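Local coordinates for gentamicin resistance protein (Enterococcus gallinarum, PDB 6CTZ) that probably transfers phosphate from a guanine nucleotide to the 2''-hydroxyl of aminoglycosides such as kanamycin, with magnesium as cofactor, giving gentamicin resistance, at residues A[111-116]-A[236-241]; A[223-228]-A[259-264]; A[13-18]-A[32-37]. The protein carries 2 engineered substitutions. All blocks are in the same frame, centred on the assembly; numbering follows the deposited sequence.

Contact 1: A[111-116]-A[236-241]; sequences RLALQL and ELFTRQ
A chi1 of 179° swings the F238 ring away from its own backbone N, off the flank of helix 236-246 and onto the turn formed by L112, A113 and L116 of helix 106-125. L116 meets it with CG on the N side of its own backbone (chi1 -78°), which brings CD1 in at the ring edge, in the plane of the ring and 3.7 Å from F238 CZ. The two side chains cross at about a right angle. A113 CB comes from out of the ring plane instead, 3.7 Å from F238 CE1, and L112 CB lies further off at 4.2 Å from the same carbon. A113 is the point of closest backbone approach: its CA is 6.1 Å from CA of Q241, and the small side chain lets the methylene CB of Q241 come to 3.9 Å from A113 CB. No hydrogen bond joins the two segments; the contact is apolar and mostly buried, with M101 packing on both L112 and F238. On the far side of helix 236-246, R240 NE donates to the anti lone pair of E236 OE2 at 2.8 Å, an i to i+4 salt bridge extended by D252. The axes of the short segments pass 9.4 Å apart at a crossing angle of -51°, close to a value common in packed helix pairs, here within the helical C-terminal lobe of a protein-kinase-like fold.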
loop_
_atom_site.group_PDB
_atom_site.type_symbol
_atom_site.label_atom_id
_atom_site.label_comp_id
_atom_site.label_asym_id
_atom_site.label_seq_id
_atom_site.Cartn_x
_atom_site.Cartn_y
_atom_site.Cartn_z
ATOM N N ARG A 111 -12.245 -17.272 1.385
ATOM C CA ARG A 111 -12.904 -16.431 0.387
ATOM C C ARG A 111 -12.140 -15.130 0.162
ATOM O O ARG A 111 -12.008 -14.667 -0.979
ATOM C CB ARG A 111 -14.355 -16.151 0.787
ATOM C CG ARG A 111 -15.197 -17.390 1.026
ATOM C CD ARG A 111 -15.142 -18.359 -0.146
ATOM N NE ARG A 111 -15.677 -17.794 -1.382
ATOM C CZ ARG A 111 -15.745 -18.457 -2.534
ATOM N NH1 ARG A 111 -15.308 -19.712 -2.609
ATOM N NH2 ARG A 111 -16.245 -17.869 -3.612
ATOM N N LEU A 112 -11.625 -14.527 1.237
ATOM C CA LEU A 112 -10.821 -13.317 1.083
ATOM C C LEU A 112 -9.564 -13.594 0.275
ATOM O O LEU A 112 -9.186 -12.792 -0.583
ATOM C CB LEU A 112 -10.450 -12.755 2.452
ATOM C CG LEU A 112 -11.589 -12.087 3.217
ATOM C CD1 LEU A 112 -11.171 -11.850 4.651
ATOM C CD2 LEU A 112 -12.008 -10.765 2.562
ATOM N N ALA A 113 -8.905 -14.731 0.529
ATOM C CA ALA A 113 -7.702 -15.080 -0.228
ATOM C C ALA A 113 -8.010 -15.233 -1.711
ATOM O O ALA A 113 -7.249 -14.758 -2.565
ATOM C CB ALA A 113 -7.086 -16.372 0.316
ATOM N N LEU A 114 -9.140 -15.865 -2.032
ATOM C CA LEU A 114 -9.529 -16.027 -3.426
ATOM C C LEU A 114 -9.782 -14.674 -4.080
ATOM O O LEU A 114 -9.344 -14.424 -5.211
ATOM C CB LEU A 114 -10.783 -16.891 -3.484
ATOM C CG LEU A 114 -11.373 -17.136 -4.870
ATOM C CD1 LEU A 114 -10.347 -17.752 -5.822
ATOM C CD2 LEU A 114 -12.622 -18.006 -4.746
ATOM N N GLN A 115 -10.492 -13.783 -3.386
ATOM C CA GLN A 115 -10.794 -12.480 -3.968
ATOM C C GLN A 115 -9.545 -11.629 -4.128
ATOM O O GLN A 115 -9.417 -10.896 -5.114
ATOM C CB GLN A 115 -11.821 -11.744 -3.125
ATOM C CG GLN A 115 -13.210 -12.316 -3.211
ATOM C CD GLN A 115 -14.176 -11.451 -2.447
ATOM O OE1 GLN A 115 -14.385 -11.651 -1.256
ATOM N NE2 GLN A 115 -14.732 -10.446 -3.116
ATOM N N LEU A 116 -8.614 -11.697 -3.174
ATOM C CA LEU A 116 -7.367 -10.954 -3.320
ATOM C C LEU A 116 -6.521 -11.512 -4.457
ATOM O O LEU A 116 -5.918 -10.745 -5.219
ATOM C CB LEU A 116 -6.596 -10.964 -2.003
ATOM C CG LEU A 116 -7.120 -10.000 -0.950
ATOM C CD1 LEU A 116 -6.421 -10.245 0.364
ATOM C CD2 LEU A 116 -6.899 -8.557 -1.399
ATOM N N GLU A 236 1.969 -15.532 7.110
ATOM C CA GLU A 236 2.470 -16.410 6.057
ATOM C C GLU A 236 1.412 -17.394 5.576
ATOM O O GLU A 236 1.326 -17.680 4.376
ATOM C CB GLU A 236 3.712 -17.151 6.545
ATOM C CG GLU A 236 4.280 -18.072 5.485
ATOM C CD GLU A 236 5.597 -18.714 5.877
ATOM O OE1 GLU A 236 6.259 -18.238 6.828
ATOM O OE2 GLU A 236 5.970 -19.703 5.217
ATOM N N LEU A 237 0.606 -17.939 6.488
ATOM C CA LEU A 237 -0.390 -18.926 6.076
ATOM C C LEU A 237 -1.388 -18.322 5.097
ATOM O O LEU A 237 -1.669 -18.902 4.039
ATOM C CB LEU A 237 -1.097 -19.517 7.297
ATOM C CG LEU A 237 -0.302 -20.607 8.015
ATOM C CD1 LEU A 237 -1.028 -21.020 9.279
ATOM C CD2 LEU A 237 -0.096 -21.812 7.112
ATOM N N PHE A 238 -1.907 -17.135 5.416
ATOM C CA PHE A 238 -2.841 -16.478 4.510
ATOM C C PHE A 238 -2.161 -16.111 3.200
ATOM O O PHE A 238 -2.739 -16.286 2.117
ATOM C CB PHE A 238 -3.427 -15.231 5.168
ATOM C CG PHE A 238 -4.385 -14.497 4.287
ATOM C CD1 PHE A 238 -5.702 -14.922 4.177
ATOM C CD2 PHE A 238 -3.969 -13.403 3.546
ATOM C CE1 PHE A 238 -6.587 -14.257 3.359
ATOM C CE2 PHE A 238 -4.857 -12.738 2.725
ATOM C CZ PHE A 238 -6.166 -13.172 2.631
ATOM N N THR A 239 -0.932 -15.598 3.278
ATOM C CA THR A 239 -0.214 -15.222 2.068
ATOM C C THR A 239 -0.034 -16.420 1.147
ATOM O O THR A 239 -0.217 -16.308 -0.073
ATOM C CB THR A 239 1.131 -14.600 2.448
ATOM O OG1 THR A 239 0.899 -13.412 3.214
ATOM C CG2 THR A 239 1.924 -14.233 1.223
ATOM N N ARG A 240 0.305 -17.582 1.716
ATOM C CA ARG A 240 0.466 -18.786 0.906
ATOM C C ARG A 240 -0.846 -19.208 0.259
ATOM O O ARG A 240 -0.835 -19.768 -0.842
ATOM C CB ARG A 240 1.040 -19.913 1.764
ATOM C CG ARG A 240 2.526 -19.776 2.022
ATOM C CD ARG A 240 3.018 -20.831 3.015
ATOM N NE ARG A 240 4.474 -20.842 3.142
ATOM C CZ ARG A 240 5.284 -21.567 2.373
ATOM N NH1 ARG A 240 4.782 -22.338 1.417
ATOM N NH2 ARG A 240 6.597 -21.501 2.549
ATOM N N GLN A 241 -1.984 -18.953 0.922
ATOM C CA GLN A 241 -3.287 -19.237 0.324
ATOM C C GLN A 241 -3.536 -18.358 -0.897
ATOM O O GLN A 241 -4.036 -18.837 -1.919
ATOM C CB GLN A 241 -4.406 -19.001 1.341
ATOM C CG GLN A 241 -4.491 -19.962 2.508
ATOM C CD GLN A 241 -5.669 -19.623 3.416
ATOM O OE1 GLN A 241 -5.522 -18.896 4.402
ATOM N NE2 GLN A 241 -6.849 -20.131 3.072
#

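Contact 2: A[223-228]-A[259-264]; sequences PDYDYV and SLFVTF
Next to the kanamycin pocket of the C-terminal lobe, the 3-10 turn 223-227 and V228, the first residue of helix 228-234, rest on F261 and V262 of helix 251-276. Y225 CD1 stands over one face of the F261 ring, towards its rim, 3.9 Å from F261 CD2. The ring planes are inclined at 53° with centroids 5.5 Å apart, while the backbone carbonyl carbon of D224 comes at the F261 edge. A water ties the phenol end to the helix: it donates to F261 O at 2.9 Å and lies 3.0 Å from Y225 OH, in the plane of the tyrosine ring. V228 places CG2 anti to its backbone N (CG1 at chi1 65°), and this branch meets V262 CG2 at 3.8 Å and F261 CB at 3.9 Å. The other branch, CG1, lies over a face of the Y225 ring; V228 therefore touches tyrosine with one methyl and helix 251-276 with the other. The carboxylate of D224 forms a salt bridge with K257, one turn before F261. Behind F261 lie L141 and I145 of helix 141-155; Y225 packs on I189 of strand 187-189, and D226 accepts hydrogen bonds from the backbone N of H190 and G191.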
loop_
_atom_site.group_PDB
_atom_site.type_symbol
_atom_site.label_atom_id
_atom_site.label_comp_id
_atom_site.label_asym_id
_atom_site.label_seq_id
_atom_site.Cartn_x
_atom_site.Cartn_y
_atom_site.Cartn_z
ATOM N N PRO A 223 5.431 -7.659 -9.648
ATOM C CA PRO A 223 4.147 -8.061 -9.047
ATOM C C PRO A 223 4.298 -8.745 -7.701
ATOM O O PRO A 223 3.375 -8.694 -6.877
ATOM C CB PRO A 223 3.530 -8.983 -10.109
ATOM C CG PRO A 223 4.722 -9.489 -10.902
ATOM C CD PRO A 223 5.659 -8.319 -10.948
ATOM N N ASP A 224 5.439 -9.383 -7.437
ATOM C CA ASP A 224 5.626 -10.006 -6.129
ATOM C C ASP A 224 5.654 -8.989 -4.997
ATOM O O ASP A 224 5.465 -9.369 -3.831
ATOM C CB ASP A 224 6.906 -10.837 -6.123
ATOM C CG ASP A 224 6.833 -12.029 -7.055
ATOM O OD1 ASP A 224 5.711 -12.489 -7.354
ATOM O OD2 ASP A 224 7.900 -12.527 -7.472
ATOM N N TYR A 225 5.902 -7.709 -5.297
ATOM C CA TYR A 225 5.881 -6.712 -4.232
ATOM C C TYR A 225 4.501 -6.595 -3.589
ATOM O O TYR A 225 4.398 -6.241 -2.408
ATOM C CB TYR A 225 6.363 -5.337 -4.720
ATOM C CG TYR A 225 6.573 -4.429 -3.542
ATOM C CD1 TYR A 225 7.738 -4.515 -2.788
ATOM C CD2 TYR A 225 5.582 -3.531 -3.132
ATOM C CE1 TYR A 225 7.932 -3.721 -1.674
ATOM C CE2 TYR A 225 5.767 -2.730 -2.011
ATOM C CZ TYR A 225 6.950 -2.828 -1.293
ATOM O OH TYR A 225 7.148 -2.051 -0.176
ATOM N N ASP A 226 3.432 -6.904 -4.329
ATOM C CA ASP A 226 2.102 -6.779 -3.734
ATOM C C ASP A 226 1.815 -7.852 -2.698
ATOM O O ASP A 226 0.730 -7.843 -2.111
ATOM C CB ASP A 226 1.007 -6.724 -4.805
ATOM C CG ASP A 226 0.666 -5.298 -5.240
ATOM O OD1 ASP A 226 1.143 -4.313 -4.620
ATOM O OD2 ASP A 226 -0.117 -5.172 -6.205
ATOM N N TYR A 227 2.755 -8.763 -2.437
ATOM C CA TYR A 227 2.614 -9.666 -1.307
ATOM C C TYR A 227 3.203 -9.121 -0.008
ATOM O O TYR A 227 2.992 -9.742 1.036
ATOM C CB TYR A 227 3.295 -11.003 -1.608
ATOM C CG TYR A 227 2.634 -11.841 -2.677
ATOM C CD1 TYR A 227 1.386 -12.424 -2.464
ATOM C CD2 TYR A 227 3.283 -12.102 -3.881
ATOM C CE1 TYR A 227 0.792 -13.211 -3.419
ATOM C CE2 TYR A 227 2.692 -12.902 -4.853
ATOM C CZ TYR A 227 1.446 -13.447 -4.615
ATOM O OH TYR A 227 0.835 -14.255 -5.542
ATOM N N VAL A 228 3.927 -7.991 -0.034
ATOM C CA VAL A 228 4.750 -7.606 1.120
ATOM C C VAL A 228 3.919 -7.418 2.385
ATOM O O VAL A 228 4.298 -7.908 3.457
ATOM C CB VAL A 228 5.658 -6.398 0.814
ATOM C CG1 VAL A 228 4.867 -5.133 0.542
ATOM C CG2 VAL A 228 6.635 -6.166 1.971
ATOM N N SER A 259 9.866 -12.145 1.964
ATOM C CA SER A 259 10.397 -11.845 3.286
ATOM C C SER A 259 11.563 -10.870 3.201
ATOM O O SER A 259 11.769 -10.068 4.119
ATOM C CB SER A 259 10.803 -13.137 4.001
ATOM O OG SER A 259 12.074 -13.598 3.573
ATOM N N LEU A 260 12.342 -10.929 2.112
ATOM C CA LEU A 260 13.380 -9.927 1.893
ATOM C C LEU A 260 12.758 -8.541 1.718
ATOM O O LEU A 260 13.218 -7.565 2.321
ATOM C CB LEU A 260 14.248 -10.315 0.694
ATOM C CG LEU A 260 15.146 -11.538 0.944
ATOM C CD1 LEU A 260 15.612 -12.156 -0.380
ATOM C CD2 LEU A 260 16.339 -11.205 1.824
ATOM N N PHE A 261 11.689 -8.440 0.913
ATOM C CA PHE A 261 10.956 -7.178 0.822
ATOM C C PHE A 261 10.479 -6.717 2.194
ATOM O O PHE A 261 10.464 -5.516 2.473
ATOM C CB PHE A 261 9.739 -7.318 -0.102
ATOM C CG PHE A 261 10.068 -7.552 -1.556
ATOM C CD1 PHE A 261 11.281 -7.166 -2.095
ATOM C CD2 PHE A 261 9.133 -8.152 -2.386
ATOM C CE1 PHE A 261 11.558 -7.384 -3.438
ATOM C CE2 PHE A 261 9.401 -8.372 -3.715
ATOM C CZ PHE A 261 10.615 -7.988 -4.246
ATOM N N VAL A 262 10.043 -7.647 3.052
ATOM C CA VAL A 262 9.600 -7.260 4.392
ATOM C C VAL A 262 10.751 -6.652 5.184
ATOM O O VAL A 262 10.574 -5.643 5.875
ATOM C CB VAL A 262 8.940 -8.439 5.134
ATOM C CG1 VAL A 262 8.676 -8.078 6.588
ATOM C CG2 VAL A 262 7.638 -8.834 4.463
ATOM N N THR A 263 11.941 -7.267 5.118
ATOM C CA THR A 263 13.115 -6.669 5.756
ATOM C C THR A 263 13.337 -5.248 5.250
ATOM O O THR A 263 13.549 -4.319 6.038
ATOM C CB THR A 263 14.367 -7.514 5.492
ATOM O OG1 THR A 263 14.181 -8.844 6.002
ATOM C CG2 THR A 263 15.609 -6.866 6.154
ATOM N N PHE A 264 13.294 -5.064 3.931
ATOM C CA PHE A 264 13.549 -3.741 3.378
ATOM C C PHE A 264 12.464 -2.756 3.794
ATOM O O PHE A 264 12.752 -1.572 4.010
ATOM C CB PHE A 264 13.680 -3.822 1.855
ATOM C CG PHE A 264 14.704 -4.833 1.390
ATOM C CD1 PHE A 264 15.806 -5.151 2.178
ATOM C CD2 PHE A 264 14.550 -5.478 0.174
ATOM C CE1 PHE A 264 16.738 -6.092 1.753
ATOM C CE2 PHE A 264 15.469 -6.426 -0.250
ATOM C CZ PHE A 264 16.567 -6.724 0.536
HETATM O O HOH W 1 9.662 -3.157 1.021
#

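Contact 3: A[13-18]-A[32-37]; sequences PDISIQ and ILVNGD
The flat amide of N35 is held at its edge by the backbone of segment 13-18, and the side-chain amide of Q18 lies over one of its faces, displaced towards the outer rim with the planes 21° apart. In the amide plane, N35 ND2 donates to S16 O at 2.9 Å, a fairly straight bond of 161° at the hydrogen, although the donor stands well out of the plane of the S16 carbonyl. Beside it, N35 OD1 receives Q18 N at 2.8 Å and also the backbone N of S19. The side chain thus grips the backbone before and after I17 much as a neighbouring strand would, and three bonds fix its rotation. N35 and G36 both have left-handed helical backbone angles, and D37 N returns to V34 O at 3.0 Å; this is a type I' turn, common in beta-hairpins, and turns the asparagine towards the backbone of 16-18. On the inner side, V34 CG1 is anti to the backbone N (chi1 168°) and meets I17 CG1 at 3.8 Å, the side chains crossing at about a right angle, and I15 CG2 is 4.3 Å from V34 CG1. The contact lies at the hairpin end of strands 29-34 and 38-43 in the N-terminal lobe sheet: I15 and V34 both pack on F40, while I8 and M9 of helix 2-11 cover I15 and I17, just before strand 20-25.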
loop_
_atom_site.group_PDB
_atom_site.type_symbol
_atom_site.label_atom_id
_atom_site.label_comp_id
_atom_site.label_asym_id
_atom_site.label_seq_id
_atom_site.Cartn_x
_atom_site.Cartn_y
_atom_site.Cartn_z
ATOM N N PRO A 13 -20.727 23.712 -5.428
ATOM C CA PRO A 13 -21.998 24.293 -4.971
ATOM C C PRO A 13 -23.080 23.278 -4.670
ATOM O O PRO A 13 -24.082 23.646 -4.050
ATOM C CB PRO A 13 -22.409 25.202 -6.138
ATOM C CG PRO A 13 -21.120 25.502 -6.855
ATOM C CD PRO A 13 -20.317 24.236 -6.740
ATOM N N ASP A 14 -22.939 22.030 -5.105
ATOM C CA ASP A 14 -23.954 21.023 -4.830
ATOM C C ASP A 14 -23.748 20.312 -3.499
ATOM O O ASP A 14 -24.536 19.421 -3.161
ATOM C CB ASP A 14 -24.054 20.004 -5.976
ATOM C CG ASP A 14 -22.737 19.326 -6.274
ATOM O OD1 ASP A 14 -21.678 19.954 -6.063
ATOM O OD2 ASP A 14 -22.763 18.161 -6.729
ATOM N N ILE A 15 -22.728 20.682 -2.731
ATOM C CA ILE A 15 -22.457 20.061 -1.439
ATOM C C ILE A 15 -22.848 21.040 -0.342
ATOM O O ILE A 15 -22.221 22.095 -0.185
ATOM C CB ILE A 15 -20.990 19.636 -1.307
ATOM C CG1 ILE A 15 -20.655 18.617 -2.386
ATOM C CG2 ILE A 15 -20.713 19.064 0.083
ATOM C CD1 ILE A 15 -19.217 18.291 -2.445
ATOM N N SER A 16 -23.881 20.691 0.420
ATOM C CA SER A 16 -24.261 21.417 1.624
ATOM C C SER A 16 -23.834 20.566 2.808
ATOM O O SER A 16 -24.320 19.444 2.977
ATOM C CB SER A 16 -25.768 21.660 1.671
ATOM O OG SER A 16 -26.141 22.257 2.900
ATOM N N ILE A 17 -22.926 21.092 3.616
ATOM C CA ILE A 17 -22.272 20.300 4.647
ATOM C C ILE A 17 -23.087 20.369 5.932
ATOM O O ILE A 17 -23.265 21.448 6.513
ATOM C CB ILE A 17 -20.822 20.755 4.858
ATOM C CG1 ILE A 17 -19.995 20.428 3.611
ATOM C CG2 ILE A 17 -20.250 20.090 6.071
ATOM C CD1 ILE A 17 -18.531 20.793 3.721
ATOM N N GLN A 18 -23.613 19.219 6.348
ATOM C CA GLN A 18 -24.335 19.070 7.603
ATOM C C GLN A 18 -23.497 18.416 8.686
ATOM O O GLN A 18 -23.755 18.634 9.873
ATOM C CB GLN A 18 -25.597 18.226 7.394
ATOM C CG GLN A 18 -26.690 18.903 6.581
ATOM C CD GLN A 18 -26.607 18.584 5.102
ATOM O OE1 GLN A 18 -26.277 17.463 4.713
ATOM N NE2 GLN A 18 -26.906 19.573 4.266
ATOM N N ILE A 32 -11.425 13.084 5.295
ATOM C CA ILE A 32 -12.555 13.436 6.145
ATOM C C ILE A 32 -13.826 12.888 5.511
ATOM O O ILE A 32 -13.879 12.581 4.319
ATOM C CB ILE A 32 -12.664 14.951 6.391
ATOM C CG1 ILE A 32 -12.909 15.703 5.078
ATOM C CG2 ILE A 32 -11.405 15.445 7.072
ATOM C CD1 ILE A 32 -13.154 17.197 5.275
ATOM N N LEU A 33 -14.858 12.747 6.332
ATOM C CA LEU A 33 -16.141 12.228 5.883
ATOM C C LEU A 33 -17.175 13.335 6.022
ATOM O O LEU A 33 -17.361 13.881 7.115
ATOM C CB LEU A 33 -16.545 11.004 6.700
ATOM C CG LEU A 33 -17.817 10.280 6.265
ATOM C CD1 LEU A 33 -17.684 9.727 4.842
ATOM C CD2 LEU A 33 -18.162 9.176 7.264
ATOM N N VAL A 34 -17.839 13.665 4.916
ATOM C CA VAL A 34 -18.821 14.740 4.861
ATOM C C VAL A 34 -20.197 14.113 4.709
ATOM O O VAL A 34 -20.412 13.278 3.825
ATOM C CB VAL A 34 -18.524 15.700 3.697
ATOM C CG1 VAL A 34 -19.710 16.640 3.446
ATOM C CG2 VAL A 34 -17.248 16.481 3.980
ATOM N N ASN A 35 -21.122 14.505 5.584
ATOM C CA ASN A 35 -22.505 14.033 5.557
ATOM C C ASN A 35 -22.617 12.517 5.675
ATOM O O ASN A 35 -23.609 11.931 5.229
ATOM C CB ASN A 35 -23.271 14.556 4.336
ATOM C CG ASN A 35 -23.303 16.071 4.282
ATOM O OD1 ASN A 35 -23.048 16.734 5.283
ATOM N ND2 ASN A 35 -23.608 16.624 3.114
ATOM N N GLY A 36 -21.614 11.869 6.268
ATOM C CA GLY A 36 -21.588 10.429 6.368
ATOM C C GLY A 36 -21.418 9.695 5.059
ATOM O O GLY A 36 -21.364 8.458 5.066
ATOM N N ASP A 37 -21.298 10.412 3.941
ATOM C CA ASP A 37 -21.388 9.818 2.615
ATOM C C ASP A 37 -20.187 10.081 1.723
ATOM O O ASP A 37 -19.898 9.252 0.858
ATOM C CB ASP A 37 -22.632 10.341 1.875
ATOM C CG ASP A 37 -23.923 9.957 2.557
ATOM O OD1 ASP A 37 -23.903 9.029 3.392
ATOM O OD2 ASP A 37 -24.958 10.581 2.248
#

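How the contacts relate
From the N terminus, contact 3 closes first: a short loop holding strand 20-25 and the first half of strand 29-34 ties the linker after helix 2-11 to the hairpin turn of the N-terminal lobe. The chain completes that sheet before contact 1 opens on helix 106-125. Contact 2 opens at 223-228, inside the long loop that 236-241 then closes, and itself closes at 259-264, so contacts 1 and 2 cross. Their centres are 15 Å apart, and they touch where T239 packs on Y227; together they join helices 106-125, 236-246 and 251-276 in the C-terminal lobe. Contact 3 lies 36 to 38 Å away, centre to centre, in the other lobe.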